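Local coordinates for alpha-catenin-like protein hmp-1 (Caenorhabditis elegans, PDB 5H5M) that acts in the cadherin-catenin complex of adherens junctions and is required for cell migration during body enclosure and cell shape changes during body elongation, at residues 250-253 and 254-258; 350-353 and 354-358. All blocks are in the same frame, centred on the assembly; numbering follows the deposited sequence.

Interaction 1. Residues 250-253 and 254-258; sequences EDCE and RGIKG
D251 OD1 receives the NH2 group of R254 at 2.5 Å, a short salt bridge between side chains three residues apart on helix 237-260. It is a worked example of i to i+3 charge pairing on one helix of a four-helix bundle, here in the M domain of a vinculin-family protein. The N-H approaches almost along the C-O axis of D251, and the oxygen sits at the edge of the guanidinium, close to its plane, while carboxylate and guanidinium planes are turned 58° apart. R254 reaches this position by doubling back: its chain bends at CG-CD (chi3 -61°), returning the guanidinium over the preceding turn. There E250 O lies over the centre of one guanidinium face, 4.0 Å above it, while the same oxygen accepts the backbone N-H of R254 at 2.9 Å.

The second oxygen of D251, OD2, forms a salt bridge to R286 of helix 276-300, so two arginines share one buried carboxylate, an arrangement likely to favour its ionised form. E250 stands alongside R254, its carboxylate plane nearly perpendicular to the guanidinium. Its OE2 remains 4.0 Å from R254 NH2, nearby but beyond a salt bridge; that oxygen is paired with R55. With a leucine in place of R254, D251 OD1 would probably lose this counter-charge, leaving R286 on OD2, and E250 would keep R55 but lose the second positive group beside it.

On roughly the far side of the helix the chemistry turns apolar. C252 holds SG anti to its backbone N (chi1 179°), and I256 CD1 meets that sulfur at 4.0 Å. The I256 branch also lies close to the helix backbone, with CG1 3.2 Å from C252 O, the carbonyl oxygen that accepts the I256 N-H.

Interaction 2. Residues 350-353 and 354-358; sequences EEMN and EFINA
Successive i to i+4 bonds carry the helix through residues 350-358, from E354 N to E350 O at 3.0 Å up to N357 N and N353 O at 2.9 Å, the latter with an N-H...O angle of 166°. On this regular frame, in helix 345-374 of the vinculin-family four-helix bundle, the polar and apolar side chains largely part company. E351 and E354 are the polar pair. Both bend at chi2, and E351 brings OE2 to within 4.2 Å of E354 CB, so that carboxylate meets aliphatic carbon rather than carboxylate. The two acid groups diverge, with E351 OE2 6.3 Å from E354 OE1, and each has its own arginine on helix 305-339: R335 for E351 and R328 for E354.

The other side is apolar. I356 CD1 rests at 4.2 Å from M352 CG, one turn back, and both residues also touch I256 of helix 237-260. F355 has CG anti to the backbone N (chi1 -170°), which swings the ring off the preceding turn into the bundle, where it packs on I259, V276, A279 and L332; its CB alone stays near the turn, 3.4 Å from E351 O. At the outer side, N357 lays its amide beside N353 O, with ND2 at 3.2 Å but poorly aimed for a hydrogen bond.

The chemistry implies a division of labour: backbone bonds hold the turn itself, while the two acids, like charges that would tend to repel, are probably kept compatible by separate arginines of the adjoining helix.

Interactions 1 and 2 sit on two helices of the same bundle, with centres about 11 Å apart, and they touch directly. The apolar sides described for each are the ones that face one another: I256 CD1 lies 3.6 Å from I356 CG1, and I256 CG2 is 3.8 Å from M352 SD. The ring of F355 reaches across to the other helix backbone, its CE2 3.7 Å from G255 CA, where no side chain stands in the way. Three of the acids turn to other helices, D251 to 276-300 and E351 and E354 to 305-339. Together the two interactions illustrate bundle assembly, with hydrophobic contact between helices and salt bridges tying them to their neighbours.

Interaction 1. Residues 250-253 and 254-258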
loop_
_atom_site.group_PDB
_atom_site.type_symbol
_atom_site.label_atom_id
_atom_site.label_comp_id
_atom_site.label_asym_id
_atom_site.label_seq_id
_atom_site.Cartn_x
_atom_site.Cartn_y
_atom_site.Cartn_z
ATOM N N GLU A 250 -8.619 -5.428 -8.966
ATOM C CA GLU A 250 -8.145 -4.474 -9.973
ATOM C C GLU A 250 -7.186 -5.120 -10.970
ATOM O O GLU A 250 -7.303 -4.915 -12.180
ATOM C CB GLU A 250 -7.443 -3.287 -9.316
ATOM C CG GLU A 250 -8.337 -2.335 -8.554
ATOM C CD GLU A 250 -7.567 -1.136 -8.024
ATOM O OE1 GLU A 250 -8.132 -0.367 -7.217
ATOM O OE2 GLU A 250 -6.392 -0.966 -8.417
ATOM N N ASP A 251 -6.231 -5.887 -10.450
ATOM C CA ASP A 251 -5.257 -6.578 -11.293
ATOM C C ASP A 251 -5.939 -7.525 -12.272
ATOM O O ASP A 251 -5.568 -7.588 -13.444
ATOM C CB ASP A 251 -4.257 -7.358 -10.441
ATOM C CG ASP A 251 -3.390 -6.462 -9.587
ATOM O OD1 ASP A 251 -3.244 -5.266 -9.925
ATOM O OD2 ASP A 251 -2.847 -6.963 -8.578
ATOM N N CYS A 252 -6.930 -8.262 -11.780
ATOM C CA CYS A 252 -7.707 -9.168 -12.617
ATOM C C CYS A 252 -8.421 -8.408 -13.728
ATOM O O CYS A 252 -8.451 -8.851 -14.878
ATOM C CB CYS A 252 -8.724 -9.941 -11.773
ATOM S SG CYS A 252 -9.766 -11.080 -12.718
ATOM N N GLU A 253 -8.989 -7.257 -13.382
ATOM C CA GLU A 253 -9.694 -6.441 -14.363
ATOM C C GLU A 253 -8.732 -5.911 -15.420
ATOM O O GLU A 253 -9.088 -5.800 -16.593
ATOM C CB GLU A 253 -10.422 -5.285 -13.679
ATOM C CG GLU A 253 -11.556 -5.728 -12.770
ATOM C CD GLU A 253 -12.249 -4.564 -12.087
ATOM O OE1 GLU A 253 -11.702 -3.439 -12.118
ATOM O OE2 GLU A 253 -13.342 -4.774 -11.520
ATOM N N ARG A 254 -7.513 -5.588 -15.000
ATOM C CA ARG A 254 -6.482 -5.140 -15.930
ATOM C C ARG A 254 -6.096 -6.264 -16.890
ATOM O O ARG A 254 -5.947 -6.041 -18.090
ATOM C CB ARG A 254 -5.250 -4.637 -15.174
ATOM C CG ARG A 254 -5.144 -3.120 -15.106
ATOM C CD ARG A 254 -3.822 -2.666 -14.489
ATOM N NE ARG A 254 -3.656 -3.133 -13.113
ATOM C CZ ARG A 254 -4.109 -2.483 -12.043
ATOM N NH1 ARG A 254 -4.763 -1.338 -12.187
ATOM N NH2 ARG A 254 -3.914 -2.979 -10.827
ATOM N N GLY A 255 -5.947 -7.470 -16.351
ATOM C CA GLY A 255 -5.636 -8.637 -17.158
ATOM C C GLY A 255 -6.742 -8.982 -18.139
ATOM O O GLY A 255 -6.475 -9.423 -19.257
ATOM N N ILE A 256 -7.987 -8.775 -17.722
ATOM C CA ILE A 256 -9.135 -9.035 -18.581
ATOM C C ILE A 256 -9.117 -8.106 -19.794
ATOM O O ILE A 256 -9.385 -8.535 -20.917
ATOM C CB ILE A 256 -10.465 -8.874 -17.812
ATOM C CG1 ILE A 256 -10.677 -10.061 -16.870
ATOM C CG2 ILE A 256 -11.642 -8.765 -18.767
ATOM C CD1 ILE A 256 -11.849 -9.882 -15.924
ATOM N N LYS A 257 -8.781 -6.840 -19.566
ATOM C CA LYS A 257 -8.696 -5.867 -20.652
ATOM C C LYS A 257 -7.623 -6.238 -21.672
ATOM O O LYS A 257 -7.786 -5.999 -22.866
ATOM C CB LYS A 257 -8.428 -4.466 -20.102
ATOM C CG LYS A 257 -9.678 -3.740 -19.646
ATOM C CD LYS A 257 -9.592 -2.256 -19.962
ATOM C CE LYS A 257 -10.953 -1.589 -19.844
ATOM N NZ LYS A 257 -10.921 -0.184 -20.333
ATOM N N GLY A 258 -6.529 -6.825 -21.202
ATOM C CA GLY A 258 -5.467 -7.250 -22.094
ATOM C C GLY A 258 -5.867 -8.434 -22.952
ATOM O O GLY A 258 -5.443 -8.553 -24.102
#

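Interaction 2. Residues 350-353 and 354-358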
loop_
_atom_site.group_PDB
_atom_site.type_symbol
_atom_site.label_atom_id
_atom_site.label_comp_id
_atom_site.label_asym_id
_atom_site.label_seq_id
_atom_site.Cartn_x
_atom_site.Cartn_y
_atom_site.Cartn_z
ATOM N N GLU A 350 -13.537 -17.219 -23.664
ATOM C CA GLU A 350 -13.063 -18.424 -22.989
ATOM C C GLU A 350 -11.840 -18.141 -22.119
ATOM O O GLU A 350 -11.740 -18.628 -20.991
ATOM C CB GLU A 350 -12.731 -19.518 -24.007
ATOM C CG GLU A 350 -13.935 -20.082 -24.757
ATOM C CD GLU A 350 -13.540 -21.135 -25.779
ATOM O OE1 GLU A 350 -12.326 -21.368 -25.957
ATOM O OE2 GLU A 350 -14.442 -21.733 -26.404
ATOM N N GLU A 351 -10.910 -17.351 -22.644
ATOM C CA GLU A 351 -9.678 -17.056 -21.924
ATOM C C GLU A 351 -9.910 -16.041 -20.809
ATOM O O GLU A 351 -9.237 -16.076 -19.777
ATOM C CB GLU A 351 -8.601 -16.553 -22.888
ATOM C CG GLU A 351 -8.223 -17.546 -23.988
ATOM C CD GLU A 351 -7.394 -18.727 -23.493
ATOM O OE1 GLU A 351 -6.721 -19.366 -24.328
ATOM O OE2 GLU A 351 -7.407 -19.026 -22.279
ATOM N N MET A 352 -10.866 -15.140 -21.020
ATOM C CA MET A 352 -11.256 -14.188 -19.988
ATOM C C MET A 352 -11.820 -14.932 -18.779
ATOM O O MET A 352 -11.473 -14.640 -17.636
ATOM C CB MET A 352 -12.284 -13.190 -20.529
ATOM C CG MET A 352 -12.964 -12.352 -19.457
ATOM S SD MET A 352 -14.176 -11.197 -20.131
ATOM C CE MET A 352 -15.388 -12.329 -20.806
ATOM N N ASN A 353 -12.687 -15.901 -19.046
ATOM C CA ASN A 353 -13.264 -16.719 -17.992
ATOM C C ASN A 353 -12.209 -17.583 -17.299
ATOM O O ASN A 353 -12.238 -17.745 -16.080
ATOM C CB ASN A 353 -14.384 -17.596 -18.557
ATOM C CG ASN A 353 -15.671 -16.821 -18.788
ATOM O OD1 ASN A 353 -16.003 -15.906 -18.033
ATOM N ND2 ASN A 353 -16.403 -17.186 -19.833
ATOM N N GLU A 354 -11.279 -18.132 -18.075
ATOM C CA GLU A 354 -10.195 -18.932 -17.508
ATOM C C GLU A 354 -9.307 -18.098 -16.592
ATOM O O GLU A 354 -8.833 -18.582 -15.565
ATOM C CB GLU A 354 -9.353 -19.569 -18.618
ATOM C CG GLU A 354 -8.062 -20.241 -18.139
ATOM C CD GLU A 354 -8.288 -21.367 -17.135
ATOM O OE1 GLU A 354 -9.425 -21.876 -17.027
ATOM O OE2 GLU A 354 -7.314 -21.749 -16.454
ATOM N N PHE A 355 -9.089 -16.841 -16.964
ATOM C CA PHE A 355 -8.293 -15.939 -16.146
ATOM C C PHE A 355 -9.033 -15.572 -14.863
ATOM O O PHE A 355 -8.435 -15.525 -13.790
ATOM C CB PHE A 355 -7.937 -14.675 -16.928
ATOM C CG PHE A 355 -6.926 -13.803 -16.240
ATOM C CD1 PHE A 355 -5.652 -14.277 -15.974
ATOM C CD2 PHE A 355 -7.246 -12.511 -15.865
ATOM C CE1 PHE A 355 -4.714 -13.479 -15.344
ATOM C CE2 PHE A 355 -6.312 -11.708 -15.233
ATOM C CZ PHE A 355 -5.044 -12.194 -14.974
ATOM N N ILE A 356 -10.333 -15.316 -14.986
ATOM C CA ILE A 356 -11.175 -14.997 -13.836
ATOM C C ILE A 356 -11.210 -16.150 -12.839
ATOM O O ILE A 356 -11.060 -15.944 -11.633
ATOM C CB ILE A 356 -12.619 -14.655 -14.270
ATOM C CG1 ILE A 356 -12.667 -13.270 -14.917
ATOM C CG2 ILE A 356 -13.573 -14.701 -13.082
ATOM C CD1 ILE A 356 -14.049 -12.877 -15.414
ATOM N N ASN A 357 -11.402 -17.363 -13.346
ATOM C CA ASN A 357 -11.415 -18.547 -12.493
ATOM C C ASN A 357 -10.062 -18.784 -11.833
ATOM O O ASN A 357 -9.995 -19.254 -10.700
ATOM C CB ASN A 357 -11.827 -19.787 -13.290
ATOM C CG ASN A 357 -13.271 -19.728 -13.748
ATOM O OD1 ASN A 357 -14.103 -19.062 -13.134
ATOM N ND2 ASN A 357 -13.575 -20.429 -14.835
ATOM N N ALA A 358 -8.988 -18.451 -12.542
ATOM C CA ALA A 358 -7.645 -18.588 -11.989
ATOM C C ALA A 358 -7.399 -17.559 -10.887
ATOM O O ALA A 358 -6.856 -17.888 -9.836
ATOM C CB ALA A 358 -6.602 -18.453 -13.083
#